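Local coordinates for BRAMP domain protein (Streptomyces davawensis, PDB 5MLD), which replaces the C-8 methyl group of riboflavin-5'-phosphate with an amino group taken from glutamate, a step in making the antibiotic roseoflavin, at residues A[26-31]-A[191-196]; A[127-132]-A[143-148]. All blocks are in the same frame, centred on the assembly; numbering follows the deposited sequence. Where two conformers were deposited one is given.

Contact 1: residues A[26-31]-A[191-196]; sequences DKAVPL and FMVANT
Val193 reaches from helix 183-205 across to helix 20-34 and is met there by Leu31 and Ala28, one helical turn apart. The two methyls of the valine do different work. CG1 bears on Leu31 alone, 3.7 Å from Leu31 CB and equally close to the carbonyl carbon of Leu31, so this branch rests on the root of the leucine and on its backbone. CG2 lies between the two residues, 4.1 Å from Leu31 CB and 4.2 Å from Ala28 CB, and stands just as far from Ala28 O. With CG1 anti to the backbone N (chi1 171°) and CG2 beside that N, the fork of Val193 opens toward both turns at once.

Leu31 offers its CB rather than its branched end. Its CG is set anti to the carbonyl carbon (chi1 -64°), and its side chain also packs on Ile189 and Arg190, further back along helix 183-205. No hydrogen bond joins the two segments; what holds them is apolar.

Within helix 183-205, Thr196 OG1 lies 2.8 Å from Met192 O as donor, 27° from the plane of that carbonyl, while Thr196 N binds the same oxygen from the opposite face. Tyr32, the next residue of helix 20-34, packs on Val193 and Met192, and its OH is hydrogen-bonded to Thr196 OG1, a polar link between the helices beside the apolar one. On another side of helix 183-205, Asn195 is hydrogen-bonded to Tyr123 and Thr210 of a neighbouring subunit.

Helices 20-34 and 183-205 thus pack side by side on one face of the mainly parallel central sheet of the flavodoxin-like fold.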
ATOM      1  N   ASP A  26      24.520 -11.410  -3.021  1.00 16.05           N
ATOM      2  CA  ASP A  26      25.603 -12.323  -3.371  1.00 17.84           C
ATOM      3  C   ASP A  26      25.223 -13.254  -4.522  1.00 16.93           C
ATOM      4  O   ASP A  26      26.110 -13.701  -5.258  1.00 21.29           O
ATOM      5  CB  ASP A  26      26.029 -13.120  -2.135  1.00 21.02           C
ATOM      6  CG  ASP A  26      26.776 -12.256  -1.113  1.00 25.01           C
ATOM      7  OD1 ASP A  26      27.333 -11.192  -1.496  1.00 25.08           O
ATOM      8  OD2 ASP A  26      26.823 -12.644   0.073  1.00 29.82           O
ATOM      9  N   LYS A  27      23.935 -13.570  -4.691  1.00 15.23           N
ATOM     10  CA  LYS A  27      23.510 -14.335  -5.868  1.00 22.56           C
ATOM     11  C   LYS A  27      23.475 -13.469  -7.127  1.00 19.45           C
ATOM     12  O   LYS A  27      23.838 -13.936  -8.221  1.00 21.19           O
ATOM     13  CB  LYS A  27      22.118 -14.940  -5.665  1.00 18.86           C
ATOM     14  CG  LYS A  27      21.930 -15.866  -4.461  1.00 25.47           C
ATOM     15  CD  LYS A  27      22.516 -17.221  -4.731  1.00 27.48           C
ATOM     16  CE  LYS A  27      21.877 -18.271  -3.826  1.00 27.00           C
ATOM     17  NZ  LYS A  27      22.675 -19.499  -3.830  1.00 29.61           N
ATOM     18  N   ALA A  28      23.010 -12.223  -6.997  1.00 16.64           N
ATOM     19  CA  ALA A  28      22.810 -11.369  -8.165  1.00 18.73           C
ATOM     20  C   ALA A  28      24.132 -10.924  -8.786  1.00 20.44           C
ATOM     21  O   ALA A  28      24.227 -10.767 -10.010  1.00 18.56           O
ATOM     22  CB  ALA A  28      21.989 -10.147  -7.775  1.00 19.01           C
ATOM     23  N   VAL A  29      25.146 -10.659  -7.961  1.00 16.56           N
ATOM     24  CA  VAL A  29      26.387 -10.075  -8.485  1.00 19.02           C
ATOM     25  C   VAL A  29      27.031 -10.956  -9.554  1.00 19.19           C
ATOM     26  O   VAL A  29      27.306 -10.446 -10.656  1.00 21.38           O
ATOM     27  CB  VAL A  29      27.345  -9.740  -7.327  1.00 18.68           C
ATOM     28  CG1 VAL A  29      28.767  -9.484  -7.849  1.00 21.68           C
ATOM     29  CG2 VAL A  29      26.799  -8.548  -6.505  1.00 17.00           C
ATOM     30  N   PRO A  30      27.304 -12.250  -9.320  1.00 19.18           N
ATOM     31  CA  PRO A  30      27.940 -13.039 -10.396  1.00 20.17           C
ATOM     32  C   PRO A  30      27.062 -13.185 -11.621  1.00 22.71           C
ATOM     33  O   PRO A  30      27.593 -13.316 -12.732  1.00 20.79           O
ATOM     34  CB  PRO A  30      28.223 -14.402  -9.747  1.00 21.93           C
ATOM     35  CG  PRO A  30      27.318 -14.463  -8.573  1.00 23.81           C
ATOM     36  CD  PRO A  30      27.152 -13.047  -8.093  1.00 22.07           C
ATOM     37  N   LEU A  31      25.737 -13.158 -11.462  1.00 21.22           N
ATOM     38  CA  LEU A  31      24.866 -13.221 -12.631  1.00 19.81           C
ATOM     39  C   LEU A  31      24.994 -11.960 -13.482  1.00 22.05           C
ATOM     40  O   LEU A  31      25.060 -12.043 -14.717  1.00 21.60           O
ATOM     41  CB  LEU A  31      23.415 -13.443 -12.209  1.00 18.80           C
ATOM     42  CG  LEU A  31      23.110 -14.758 -11.497  1.00 19.12           C
ATOM     43  CD1 LEU A  31      21.687 -14.700 -10.967  1.00 21.05           C
ATOM     44  CD2 LEU A  31      23.306 -15.961 -12.420  1.00 22.84           C
ATOM     45  N   PHE A 191      15.490 -14.293 -13.079  1.00 16.77           N
ATOM     46  CA  PHE A 191      14.586 -13.513 -13.927  1.00 16.79           C
ATOM     47  C   PHE A 191      14.990 -12.045 -13.911  1.00 21.05           C
ATOM     48  O   PHE A 191      15.124 -11.395 -14.956  1.00 18.97           O
ATOM     49  CB  PHE A 191      13.129 -13.618 -13.432  1.00 18.35           C
ATOM     50  CG  PHE A 191      12.471 -14.977 -13.586  1.00 20.53           C
ATOM     51  CD1 PHE A 191      13.121 -16.058 -14.158  1.00 19.26           C
ATOM     52  CD2 PHE A 191      11.161 -15.144 -13.151  1.00 20.27           C
ATOM     53  CE1 PHE A 191      12.483 -17.277 -14.281  1.00 23.59           C
ATOM     54  CE2 PHE A 191      10.506 -16.358 -13.271  1.00 23.40           C
ATOM     55  CZ  PHE A 191      11.167 -17.431 -13.837  1.00 28.37           C
ATOM     56  N   MET A 192      15.157 -11.500 -12.707  1.00 16.65           N
ATOM     57  CA  MET A 192      15.400 -10.074 -12.564  1.00 19.16           C
ATOM     58  C   MET A 192      16.694  -9.667 -13.247  1.00 19.17           C
ATOM     59  O   MET A 192      16.736  -8.649 -13.943  1.00 17.73           O
ATOM     60  CB  MET A 192      15.429  -9.705 -11.082  1.00 16.57           C
ATOM     61  CG  MET A 192      15.529  -8.231 -10.801  1.00 26.74           C
ATOM     62  SD  MET A 192      17.222  -7.610 -10.788  1.00 36.59           S
ATOM     63  CE  MET A 192      18.040  -8.733  -9.662  1.00 22.36           C
ATOM     64  N   VAL A 193      17.767 -10.442 -13.048  1.00 16.51           N
ATOM     65  CA  VAL A 193      19.050 -10.089 -13.659  1.00 18.29           C
ATOM     66  C   VAL A 193      18.960 -10.167 -15.181  1.00 19.53           C
ATOM     67  O   VAL A 193      19.429  -9.271 -15.898  1.00 18.10           O
ATOM     68  CB  VAL A 193      20.162 -10.998 -13.118  1.00 21.52           C
ATOM     69  CG1 VAL A 193      21.465 -10.790 -13.926  1.00 18.18           C
ATOM     70  CG2 VAL A 193      20.383 -10.688 -11.652  1.00 17.10           C
ATOM     71  N   ALA A 194      18.371 -11.246 -15.693  1.00 16.85           N
ATOM     72  CA  ALA A 194      18.267 -11.397 -17.143  1.00 19.70           C
ATOM     73  C   ALA A 194      17.474 -10.248 -17.758  1.00 21.76           C
ATOM     74  O   ALA A 194      17.873  -9.684 -18.789  1.00 20.75           O
ATOM     75  CB  ALA A 194      17.626 -12.741 -17.488  1.00 18.79           C
ATOM     76  N   ASN A 195      16.363  -9.869 -17.130  1.00 17.60           N
ATOM     77  CA  ASN A 195      15.471  -8.881 -17.736  1.00 20.19           C
ATOM     78  C   ASN A 195      15.983  -7.451 -17.557  1.00 21.47           C
ATOM     79  O   ASN A 195      15.920  -6.654 -18.500  1.00 17.68           O
ATOM     80  CB  ASN A 195      14.054  -9.014 -17.158  1.00 15.49           C
ATOM     81  CG  ASN A 195      13.333 -10.265 -17.613  1.00 19.02           C
ATOM     82  OD1 ASN A 195      13.760 -10.949 -18.545  1.00 21.38           O
ATOM     83  ND2 ASN A 195      12.210 -10.557 -16.969  1.00 17.42           N
ATOM     84  N   THR A 196      16.501  -7.090 -16.367  1.00 17.86           N
ATOM     85  CA  THR A 196      17.091  -5.755 -16.230  1.00 19.33           C
ATOM     86  C   THR A 196      18.279  -5.582 -17.159  1.00 19.04           C
ATOM     87  O   THR A 196      18.493  -4.494 -17.700  1.00 18.44           O
ATOM     88  CB  THR A 196      17.531  -5.469 -14.794  1.00 18.88           C
ATOM     89  OG1 THR A 196      18.444  -6.489 -14.349  1.00 15.58           O
ATOM     90  CG2 THR A 196      16.320  -5.441 -13.889  1.00 16.86           C
TER

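Contact 2: residues A[127-132]-A[143-148]; sequences AGLLMC and GTVLNN. With 8DP (8-demethyl-8-aminoriboflavin-5'-phosphate), chain I.
The contact joins the first two elements of the beta-alpha-beta unit of strand 125-132, helix 138-152 and strand 154-155, which run nearly antiparallel: their short axes make an angle of 159° and approach to 9.3 Å. Leu129 and Leu146 carry the contact. Leu129 uses both of its methyls on the helix: CD1 meets Val145 CG1 at 4.0 Å, and CD2 lies 4.1 Å from Leu146 CD1; CG anti to the backbone N (chi1 -162°) puts this fork between the two helix residues. Leu146 in turn spans two strand positions, for its other methyl, CD2, reaches Ala127 CB at 4.0 Å. All these touches are between apolar groups.

The strand ends at the ribityl chain of 8-demethyl-8-aminoriboflavin-5'-phosphate, where Cys132 O is 3.1 Å from hydroxyl oxygen O5, and Cys132 belongs to the FMN-binding site.

Around the contact, Leu129 also packs on Ile87 of strand 84-92 and on Ala161 of strand 161-164, while Met131 continues the same layer toward Val141 and Ala142 of helix 138-152. Leu130 turns to the other face of the sheet, against Ile25 of helix 20-34.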
ATOM      1  N   ALA A 127      15.580  -0.139 -13.338  1.00 18.33           N
ATOM      2  CA  ALA A 127      15.513  -0.450 -11.916  1.00 18.80           C
ATOM      3  C   ALA A 127      15.135  -1.907 -11.694  1.00 19.29           C
ATOM      4  O   ALA A 127      14.315  -2.476 -12.422  1.00 17.13           O
ATOM      5  CB  ALA A 127      14.505   0.453 -11.190  1.00 18.51           C
ATOM      6  N   GLY A 128      15.756  -2.500 -10.670  1.00 19.76           N
ATOM      7  CA  GLY A 128      15.342  -3.786 -10.161  1.00 21.38           C
ATOM      8  C   GLY A 128      15.316  -3.725  -8.648  1.00 19.74           C
ATOM      9  O   GLY A 128      15.719  -2.732  -8.039  1.00 20.58           O
ATOM     10  N   LEU A 129      14.848  -4.807  -8.047  1.00 15.64           N
ATOM     11  CA  LEU A 129      14.620  -4.794  -6.614  1.00 17.87           C
ATOM     12  C   LEU A 129      14.982  -6.157  -6.046  1.00 16.45           C
ATOM     13  O   LEU A 129      14.598  -7.181  -6.617  1.00 18.84           O
ATOM     14  CB  LEU A 129      13.161  -4.455  -6.349  1.00 24.93           C
ATOM     15  CG  LEU A 129      12.723  -3.975  -4.988  1.00 25.92           C
ATOM     16  CD1 LEU A 129      13.494  -2.711  -4.605  1.00 27.83           C
ATOM     17  CD2 LEU A 129      11.264  -3.681  -5.127  1.00 20.72           C
ATOM     18  N   LEU A 130      15.741  -6.165  -4.949  1.00 14.57           N
ATOM     19  CA  LEU A 130      15.943  -7.348  -4.118  1.00 16.45           C
ATOM     20  C   LEU A 130      15.392  -7.050  -2.729  1.00 17.00           C
ATOM     21  O   LEU A 130      15.691  -5.994  -2.162  1.00 19.82           O
ATOM     22  CB  LEU A 130      17.424  -7.722  -4.028  1.00 18.40           C
ATOM     23  CG  LEU A 130      18.131  -8.065  -5.349  1.00 13.89           C
ATOM     24  CD1 LEU A 130      19.601  -8.239  -5.104  1.00 16.24           C
ATOM     25  CD2 LEU A 130      17.540  -9.338  -6.005  1.00 16.53           C
ATOM     26  N   MET A 131      14.579  -7.956  -2.178  1.00 18.64           N
ATOM     27  CA  MET A 131      13.968  -7.689  -0.877  1.00 17.13           C
ATOM     28  C   MET A 131      14.071  -8.911   0.023  1.00 16.77           C
ATOM     29  O   MET A 131      14.021 -10.056  -0.442  1.00 16.77           O
ATOM     30  CB  MET A 131      12.492  -7.282  -1.006  1.00 16.88           C
ATOM     31  CG  MET A 131      12.252  -5.936  -1.650  1.00 22.11           C
ATOM     32  SD  MET A 131      10.520  -5.769  -2.081  1.00 20.00           S
ATOM     33  CE  MET A 131      10.334  -6.929  -3.422  1.00 20.00           C
ATOM     34  N   CYS A 132      14.185  -8.662   1.325  1.00 16.91           N
ATOM     35  CA  CYS A 132      14.247  -9.741   2.308  1.00 14.19           C
ATOM     36  C   CYS A 132      13.373  -9.352   3.491  1.00 15.86           C
ATOM     37  O   CYS A 132      13.573  -8.289   4.070  1.00 17.56           O
ATOM     38  CB  CYS A 132      15.685  -9.980   2.777  1.00 20.75           C
ATOM     39  SG  CYS A 132      15.811 -11.570   3.522  1.00 27.19           S
ATOM     40  N   GLY A 143       5.777  -2.404  -5.074  1.00 17.63           N
ATOM     41  CA  GLY A 143       4.892  -1.427  -5.689  1.00 18.80           C
ATOM     42  C   GLY A 143       5.297  -0.009  -5.339  1.00 20.83           C
ATOM     43  O   GLY A 143       5.411   0.854  -6.214  1.00 21.12           O
ATOM     44  N   THR A 144       5.556   0.240  -4.052  1.00 16.57           N
ATOM     45  CA  THR A 144       5.890   1.596  -3.613  1.00 17.27           C
ATOM     46  C   THR A 144       7.236   2.053  -4.174  1.00 17.05           C
ATOM     47  O   THR A 144       7.351   3.158  -4.720  1.00 18.43           O
ATOM     48  CB  THR A 144       5.887   1.653  -2.081  1.00 22.16           C
ATOM     49  OG1 THR A 144       4.576   1.326  -1.608  1.00 21.89           O
ATOM     50  CG2 THR A 144       6.213   3.042  -1.615  1.00 19.42           C
ATOM     51  N   VAL A 145       8.264   1.212  -4.070  1.00 14.14           N
ATOM     52  CA  VAL A 145       9.602   1.635  -4.484  1.00 15.19           C
ATOM     53  C   VAL A 145       9.692   1.761  -6.001  1.00 20.86           C
ATOM     54  O   VAL A 145      10.241   2.739  -6.525  1.00 17.55           O
ATOM     55  CB  VAL A 145      10.660   0.663  -3.944  1.00 19.07           C
ATOM     56  CG1 VAL A 145      12.025   0.984  -4.531  1.00 17.71           C
ATOM     57  CG2 VAL A 145      10.690   0.697  -2.418  1.00 16.51           C
ATOM     58  N   LEU A 146       9.181   0.768  -6.733  1.00 16.94           N
ATOM     59  CA  LEU A 146       9.326   0.816  -8.187  1.00 18.26           C
ATOM     60  C   LEU A 146       8.475   1.922  -8.794  1.00 23.62           C
ATOM     61  O   LEU A 146       8.882   2.537  -9.793  1.00 19.44           O
ATOM     62  CB  LEU A 146       8.989  -0.549  -8.801  1.00 22.11           C
ATOM     63  CG  LEU A 146      10.067  -1.603  -8.522  1.00 19.82           C
ATOM     64  CD1 LEU A 146       9.574  -2.993  -8.851  1.00 21.97           C
ATOM     65  CD2 LEU A 146      11.383  -1.263  -9.279  1.00 17.05           C
ATOM     66  N   ASN A 147       7.309   2.198  -8.203  1.00 18.81           N
ATOM     67  CA  ASN A 147       6.525   3.361  -8.612  1.00 22.22           C
ATOM     68  C   ASN A 147       7.327   4.647  -8.448  1.00 23.46           C
ATOM     69  O   ASN A 147       7.366   5.488  -9.354  1.00 21.89           O
ATOM     70  CB  ASN A 147       5.224   3.453  -7.804  1.00 17.49           C
ATOM     71  CG  ASN A 147       4.401   4.702  -8.165  1.00 26.07           C
ATOM     72  OD1 ASN A 147       4.358   5.695  -7.421  1.00 32.24           O
ATOM     73  ND2 ASN A 147       3.794   4.670  -9.331  1.00 23.71           N
ATOM     74  N   ASN A 148       7.972   4.828  -7.291  1.00 19.93           N
ATOM     75  CA  ASN A 148       8.737   6.055  -7.084  0.54 19.04           C
ATOM     76  C   ASN A 148       9.899   6.165  -8.058  1.00 19.99           C
ATOM     77  O   ASN A 148      10.176   7.254  -8.576  1.00 21.32           O
ATOM     78  CB  ASN A 148       9.268   6.153  -5.660  0.54 19.79           C
ATOM     79  CG  ASN A 148      10.023   7.447  -5.436  0.54 22.83           C
ATOM     80  OD1 ASN A 148       9.412   8.499  -5.247  0.54 27.76           O
ATOM     81  ND2 ASN A 148      11.350   7.391  -5.498  0.54 22.95           N
TER
HETATM   82  C4  8DP I 301      13.240  -8.004   8.569  1.00 24.32           C
HETATM   83  C5  8DP I 301      12.250  -8.442   9.654  1.00 16.85           C
HETATM   84  C8  8DP I 301      12.657  -5.006  12.143  1.00 18.28           C
HETATM   85  N3  8DP I 301       9.249  -5.345   9.782  1.00 17.75           N
HETATM   86  C2  8DP I 301      15.594  -8.884   7.976  1.00 31.54           C
HETATM   87  N2  8DP I 301      13.817  -4.827  12.980  1.00 20.46           N
HETATM   88  N1  8DP I 301      11.181  -7.360   9.728  1.00 18.08           N
HETATM   89  C6  8DP I 301      11.356  -6.265  10.508  1.00 17.90           C
HETATM   90  O6  8DP I 301      15.008  -8.398  10.195  1.00 29.79           O
HETATM   91  N4  8DP I 301       9.876  -8.542   8.169  1.00 16.45           N
HETATM   92  C12 8DP I 301      10.365  -5.259  10.552  1.00 17.72           C
HETATM   93  C13 8DP I 301      10.065  -7.457   8.961  1.00 18.15           C
HETATM   94  C14 8DP I 301       9.100  -6.440   8.986  1.00 17.66           C
HETATM   95  C15 8DP I 301       7.968  -6.594   8.174  1.00 17.03           C
HETATM   96  C16 8DP I 301       8.795  -8.643   7.422  1.00 15.40           C
HETATM   97  C1  8DP I 301      17.025  -8.359   8.137  1.00 19.02           C
HETATM   98  C3  8DP I 301      14.744  -7.993   8.884  1.00 32.91           C
HETATM   99  C7  8DP I 301      12.503  -6.151  11.335  1.00 17.69           C
HETATM  100  C9  8DP I 301      11.647  -4.000  12.160  1.00 17.77           C
HETATM  101  O1  8DP I 301      19.829  -7.306   5.666  1.00 16.05           O
HETATM  102  P1  8DP I 301      19.162  -7.418   7.054  1.00 17.23           P
HETATM  103  O2  8DP I 301      19.963  -8.441   7.933  1.00 17.43           O
HETATM  104  O3  8DP I 301      19.076  -6.067   7.751  1.00 14.90           O
HETATM  105  O4  8DP I 301      17.678  -8.025   6.854  1.00 18.76           O
HETATM  106  O5  8DP I 301      15.256  -8.841   6.635  1.00 23.59           O
HETATM  107  O7  8DP I 301      12.879  -7.648   7.431  1.00 16.96           O
HETATM  108  C10 8DP I 301      11.792  -2.767  13.027  1.00 22.89           C
HETATM  109  C11 8DP I 301      10.534  -4.132  11.370  1.00 18.12           C
HETATM  110  O8  8DP I 301       6.973  -5.618   8.140  1.00 18.70           O
HETATM  111  N5  8DP I 301       7.847  -7.687   7.411  1.00 14.61           N
HETATM  112  O9  8DP I 301       8.582  -9.761   6.576  1.00 16.45           O

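Overall arrangement
From the N terminus, the chain passes strand 4-9 and then helix 20-34, which holds the first half of contact 1. It next builds strands 38-43 and 84-92 before reaching strand 125-132, where contact 2 closes a short loop of ten residues with helix 138-152. Only later does helix 183-205 return to complete contact 1, so the small loop lies wholly within the large one. The two contacts occupy opposite faces of the sheet, about 15 Å apart between centres. Strand 125-132 joins them: Leu130 CD2 packs on Met192 CE at 3.7 Å, and Leu130 CD1 on Ala28 CB at 4.1 Å, giving a three-layer alpha/beta/alpha sandwich.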